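Side-chain contacts in STM4351 (Salmonella enterica, PDB 2Y7I), which binds arginine with high specificity as a periplasmic solute-binding protein of family 3, probably to deliver it to a membrane transporter: residues 34-39 with 47-52; 191-196 with 204-209. All blocks are in the same frame, centred on the assembly; numbering follows the deposited sequence.

Contact 1: 34-39 with 47-52; sequences DVANAV and CSFTNQ
Ala36 meets Phe49 at the rim of the ring: its methyl lies near the ring plane, with Ala36 CB 3.7 Å from Phe49 CZ and a little further from CE1. The contact therefore runs edge-on, without overlap of the ring face. One residue along the helix, the amide oxygen of Asn37 rests against the methylene of Cys47, Asn37 OD1 to Cys47 CB 3.4 Å, and has the sulfur of the same cysteine at a looser 4.0 Å from SG to OD1. This oxygen also lies near the plane of the Phe49 ring, beside its CE2 corner. A first torsion that sets SG anti to the backbone N (chi1 -162°) leaves the sulfur loosely beside the Ala36 methyl, 4.4 Å from Cys47 SG to Ala36 CB.

Behind these atoms, the axes of helix segment 34-39 and strand segment 47-51 come within 9.1 Å, their directions 146° apart. Phe10 of the neighbouring strand 7-12 touches both Ala36 and Cys47, and strand 46-51 runs parallel to 7-12 at the edge of that sheet. Strand 7-12, helix 31-42 and strand 46-51 make a beta-alpha-beta crossover, the recurrent unit of the periplasmic binding protein fold. Further back on the helix, Asp34 OD2 is hydrogen-bonded to NE1 of Trp226.

No hydrogen bond joins the two segments. Cohesion thus rests mainly on shape and dispersion between small groups and a ring edge, perhaps with a weak electrostatic preference of Asn37 OD1 for the C-H groups it faces.

Contact 2: 191-196 with 204-209; sequences LGIAVR and QEINAA
Ile206 spans two side chains of the facing segment, Val195 and Ile193, and the fit is closer at the first. There the terminal methyl CD1 of Ile206 comes 3.8 Å from CG1 of Val195, and the two side chains run alongside in opposing senses. The extended second torsion of Ile206 (chi2 168°) carries CD1 outward from the helix to this position, while its other branch, CG2, serves Ile193 at a slacker 4.2 Å from Ile206 CG2 to Ile193 CD1. All three residues are buried, and the valine is further covered by Leu202 and Leu203 from the start of the same helix.

Strand 194-195 lies antiparallel to the short strand 84-85 and leads, through a brief connection, into helix 200-214. Within the fold of the family 3 solute-binding proteins, this helix turns back over the strand before it, and Ile206 faces the segment that precedes it. Between Ile193 and Val195, Ala194 points the other way and packs on Phe85, as expected where an extended chain presents successive residues to opposite sides.

Along one flank of the helix the chemistry changes from methyls to amides. Asn207 ND2 donates to Gln204 OE1 in a straight (173°) but long bond of 3.3 Å. The acceptor lies in the amide plane of Asn207, but the donor stands above the carbonyl plane of Gln204, 35° out of it. Each amide has a second partner: Asn207 OD1 accepts from the backbone N of Gln87, and Gln204 NE2 bonds to Asp200. On a different flank, Glu205 OE2 forms a salt bridge with Arg6. Toward solvent Gln204 is exposed and Asn207 and Glu205 partly so, against the fully buried Ile193, Val195 and Ile206.

How the contacts relate
Contacts 1 and 2 follow one another along the chain and sit on the same side of its centre, their own centres 12 Å apart. They join directly where the backbone oxygen of Val39 packs against the methyl of Ala209, Val39 O to Ala209 CB 3.8 Å, so helix 31-42 adjoins helix 200-214. Neither contact reaches the bound arginine: the side chains of Phe49 and Ile193 stand about 11 Å and about 12 Å from it. One zinc site lies nearer, its ligands His9 and Asp67 about 8 Å from Cys47 and about 7 Å from Val195 respectively, side chain to side chain. Contact 2 is wholly apolar, contact 1 largely so.

Contact 1: 34-39 with 47-52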
# COMPACT_ATOMS: atom_id res chain seq x y z
N ASP A 34 9.67 3.19 -9.67
CA ASP A 34 8.21 3.26 -9.85
C ASP A 34 7.54 3.98 -8.69
O ASP A 34 6.65 4.82 -8.90
CB ASP A 34 7.61 1.87 -10.06
CG ASP A 34 7.87 1.34 -11.46
OD1 ASP A 34 8.55 2.03 -12.24
OD2 ASP A 34 7.41 0.23 -11.79
N VAL A 35 7.96 3.63 -7.47
CA VAL A 35 7.51 4.31 -6.26
C VAL A 35 7.83 5.81 -6.32
O VAL A 35 6.93 6.64 -6.13
CB VAL A 35 8.08 3.66 -4.96
CG1 VAL A 35 7.75 4.51 -3.74
CG2 VAL A 35 7.52 2.25 -4.76
N ALA A 36 9.09 6.17 -6.58
CA ALA A 36 9.48 7.59 -6.61
C ALA A 36 8.71 8.39 -7.68
O ALA A 36 8.28 9.52 -7.43
CB ALA A 36 10.99 7.73 -6.80
N ASN A 37 8.53 7.79 -8.85
CA ASN A 37 7.77 8.44 -9.93
C ASN A 37 6.32 8.68 -9.52
O ASN A 37 5.77 9.75 -9.78
CB ASN A 37 7.85 7.64 -11.23
CG ASN A 37 9.12 7.94 -12.04
OD1 ASN A 37 9.49 9.09 -12.21
ND2 ASN A 37 9.75 6.90 -12.56
N ALA A 38 5.72 7.69 -8.86
CA ALA A 38 4.34 7.81 -8.39
C ALA A 38 4.21 8.91 -7.34
O ALA A 38 3.26 9.70 -7.36
CB ALA A 38 3.83 6.45 -7.85
N VAL A 39 5.18 8.96 -6.42
CA VAL A 39 5.26 10.04 -5.42
C VAL A 39 5.38 11.42 -6.10
O VAL A 39 4.62 12.34 -5.77
CB VAL A 39 6.41 9.80 -4.43
CG1 VAL A 39 6.67 11.04 -3.54
CG2 VAL A 39 6.12 8.57 -3.59
N CYS A 47 10.66 14.03 -11.88
CA CYS A 47 11.63 13.25 -11.11
C CYS A 47 12.98 13.20 -11.82
O CYS A 47 13.05 13.02 -13.04
CB CYS A 47 11.11 11.83 -10.92
SG CYS A 47 11.93 10.95 -9.62
N SER A 48 14.06 13.38 -11.06
CA SER A 48 15.40 13.22 -11.59
C SER A 48 16.21 12.30 -10.70
O SER A 48 16.16 12.42 -9.47
CB SER A 48 16.08 14.58 -11.73
OG SER A 48 17.29 14.44 -12.44
N PHE A 49 16.96 11.37 -11.30
CA PHE A 49 17.79 10.43 -10.54
C PHE A 49 19.28 10.60 -10.78
O PHE A 49 19.72 10.81 -11.92
CB PHE A 49 17.40 8.98 -10.85
CG PHE A 49 16.03 8.61 -10.38
CD1 PHE A 49 15.81 8.24 -9.07
CD2 PHE A 49 14.96 8.65 -11.26
CE1 PHE A 49 14.53 7.91 -8.63
CE2 PHE A 49 13.68 8.32 -10.84
CZ PHE A 49 13.47 7.94 -9.52
N THR A 50 20.05 10.50 -9.70
CA THR A 50 21.51 10.46 -9.78
C THR A 50 21.95 9.12 -9.21
O THR A 50 21.55 8.75 -8.10
CB THR A 50 22.15 11.63 -9.01
OG1 THR A 50 21.64 12.86 -9.53
CG2 THR A 50 23.68 11.63 -9.12
N ASN A 51 22.75 8.39 -9.98
CA ASN A 51 23.23 7.06 -9.63
C ASN A 51 24.69 7.12 -9.15
O ASN A 51 25.57 7.53 -9.90
CB ASN A 51 23.07 6.14 -10.86
CG ASN A 51 23.71 4.77 -10.69
OD1 ASN A 51 24.15 4.17 -11.66
ND2 ASN A 51 23.74 4.27 -9.47
N GLN A 52 24.91 6.75 -7.90
CA GLN A 52 26.26 6.78 -7.29
C GLN A 52 26.33 5.69 -6.22
O GLN A 52 25.32 5.06 -5.92
CB GLN A 52 26.58 8.17 -6.74
CG GLN A 52 25.67 8.65 -5.60
CD GLN A 52 25.96 10.09 -5.17
OE1 GLN A 52 25.79 11.03 -5.96
NE2 GLN A 52 26.38 10.27 -3.92

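Contact 2: 191-196 with 204-209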
# COMPACT_ATOMS: atom_id res chain seq x y z
N LEU A 191 11.63 0.05 4.54
CA LEU A 191 12.34 0.89 3.59
C LEU A 191 11.75 2.28 3.65
O LEU A 191 10.53 2.44 3.76
CB LEU A 191 12.23 0.34 2.17
CG LEU A 191 12.70 -1.10 1.93
CD1 LEU A 191 12.61 -1.40 0.45
CD2 LEU A 191 14.13 -1.31 2.47
N GLY A 192 12.61 3.30 3.57
CA GLY A 192 12.16 4.68 3.68
C GLY A 192 12.77 5.55 2.60
O GLY A 192 13.80 5.19 2.01
N ILE A 193 12.12 6.67 2.33
CA ILE A 193 12.70 7.72 1.50
C ILE A 193 13.36 8.71 2.46
O ILE A 193 12.73 9.18 3.39
CB ILE A 193 11.63 8.43 0.64
CG1 ILE A 193 11.10 7.46 -0.43
CG2 ILE A 193 12.22 9.68 -0.03
CD1 ILE A 193 9.94 8.01 -1.27
N ALA A 194 14.64 9.03 2.22
CA ALA A 194 15.40 9.91 3.11
C ALA A 194 15.47 11.33 2.58
O ALA A 194 15.63 11.56 1.38
CB ALA A 194 16.79 9.35 3.36
N VAL A 195 15.33 12.28 3.49
CA VAL A 195 15.56 13.70 3.20
C VAL A 195 16.45 14.25 4.31
O VAL A 195 16.62 13.59 5.34
CB VAL A 195 14.24 14.50 3.05
CG1 VAL A 195 13.21 13.71 2.22
CG2 VAL A 195 13.64 14.86 4.42
N ARG A 196 17.04 15.42 4.09
CA ARG A 196 17.82 16.10 5.12
C ARG A 196 17.00 16.41 6.37
O ARG A 196 15.79 16.64 6.29
CB ARG A 196 18.39 17.41 4.58
CG ARG A 196 19.68 17.26 3.84
CD ARG A 196 20.24 18.62 3.42
NE ARG A 196 19.30 19.42 2.62
CZ ARG A 196 18.87 19.12 1.39
NH1 ARG A 196 19.26 18.00 0.77
NH2 ARG A 196 18.02 19.94 0.79
N GLN A 204 6.88 16.06 4.67
CA GLN A 204 5.43 15.90 4.83
C GLN A 204 4.68 15.85 3.50
O GLN A 204 3.64 15.19 3.39
CB GLN A 204 4.83 16.95 5.78
CG GLN A 204 5.34 16.88 7.25
CD GLN A 204 5.72 15.46 7.73
OE1 GLN A 204 5.01 14.48 7.47
NE2 GLN A 204 6.84 15.37 8.44
N GLU A 205 5.21 16.52 2.48
CA GLU A 205 4.66 16.41 1.13
C GLU A 205 4.83 14.98 0.63
O GLU A 205 3.91 14.41 0.05
CB GLU A 205 5.40 17.33 0.18
CG GLU A 205 4.89 18.73 0.12
CD GLU A 205 5.45 19.44 -1.10
OE1 GLU A 205 6.61 19.89 -1.04
OE2 GLU A 205 4.74 19.49 -2.12
N ILE A 206 6.02 14.43 0.86
CA ILE A 206 6.35 13.06 0.47
C ILE A 206 5.46 12.06 1.21
O ILE A 206 4.94 11.12 0.60
CB ILE A 206 7.85 12.74 0.71
CG1 ILE A 206 8.71 13.41 -0.36
CG2 ILE A 206 8.10 11.23 0.73
CD1 ILE A 206 10.19 13.39 -0.04
N ASN A 207 5.30 12.25 2.51
CA ASN A 207 4.39 11.40 3.29
C ASN A 207 2.94 11.46 2.82
O ASN A 207 2.27 10.43 2.72
CB ASN A 207 4.48 11.72 4.79
CG ASN A 207 5.62 10.98 5.47
OD1 ASN A 207 5.95 9.86 5.08
ND2 ASN A 207 6.23 11.61 6.47
N ALA A 208 2.45 12.66 2.54
CA ALA A 208 1.08 12.82 2.05
C ALA A 208 0.92 12.10 0.71
O ALA A 208 -0.12 11.49 0.46
CB ALA A 208 0.72 14.29 1.92
N ALA A 209 1.95 12.16 -0.13
CA ALA A 209 1.94 11.47 -1.43
C ALA A 209 2.00 9.95 -1.27
O ALA A 209 1.25 9.21 -1.93
CB ALA A 209 3.08 11.97 -2.31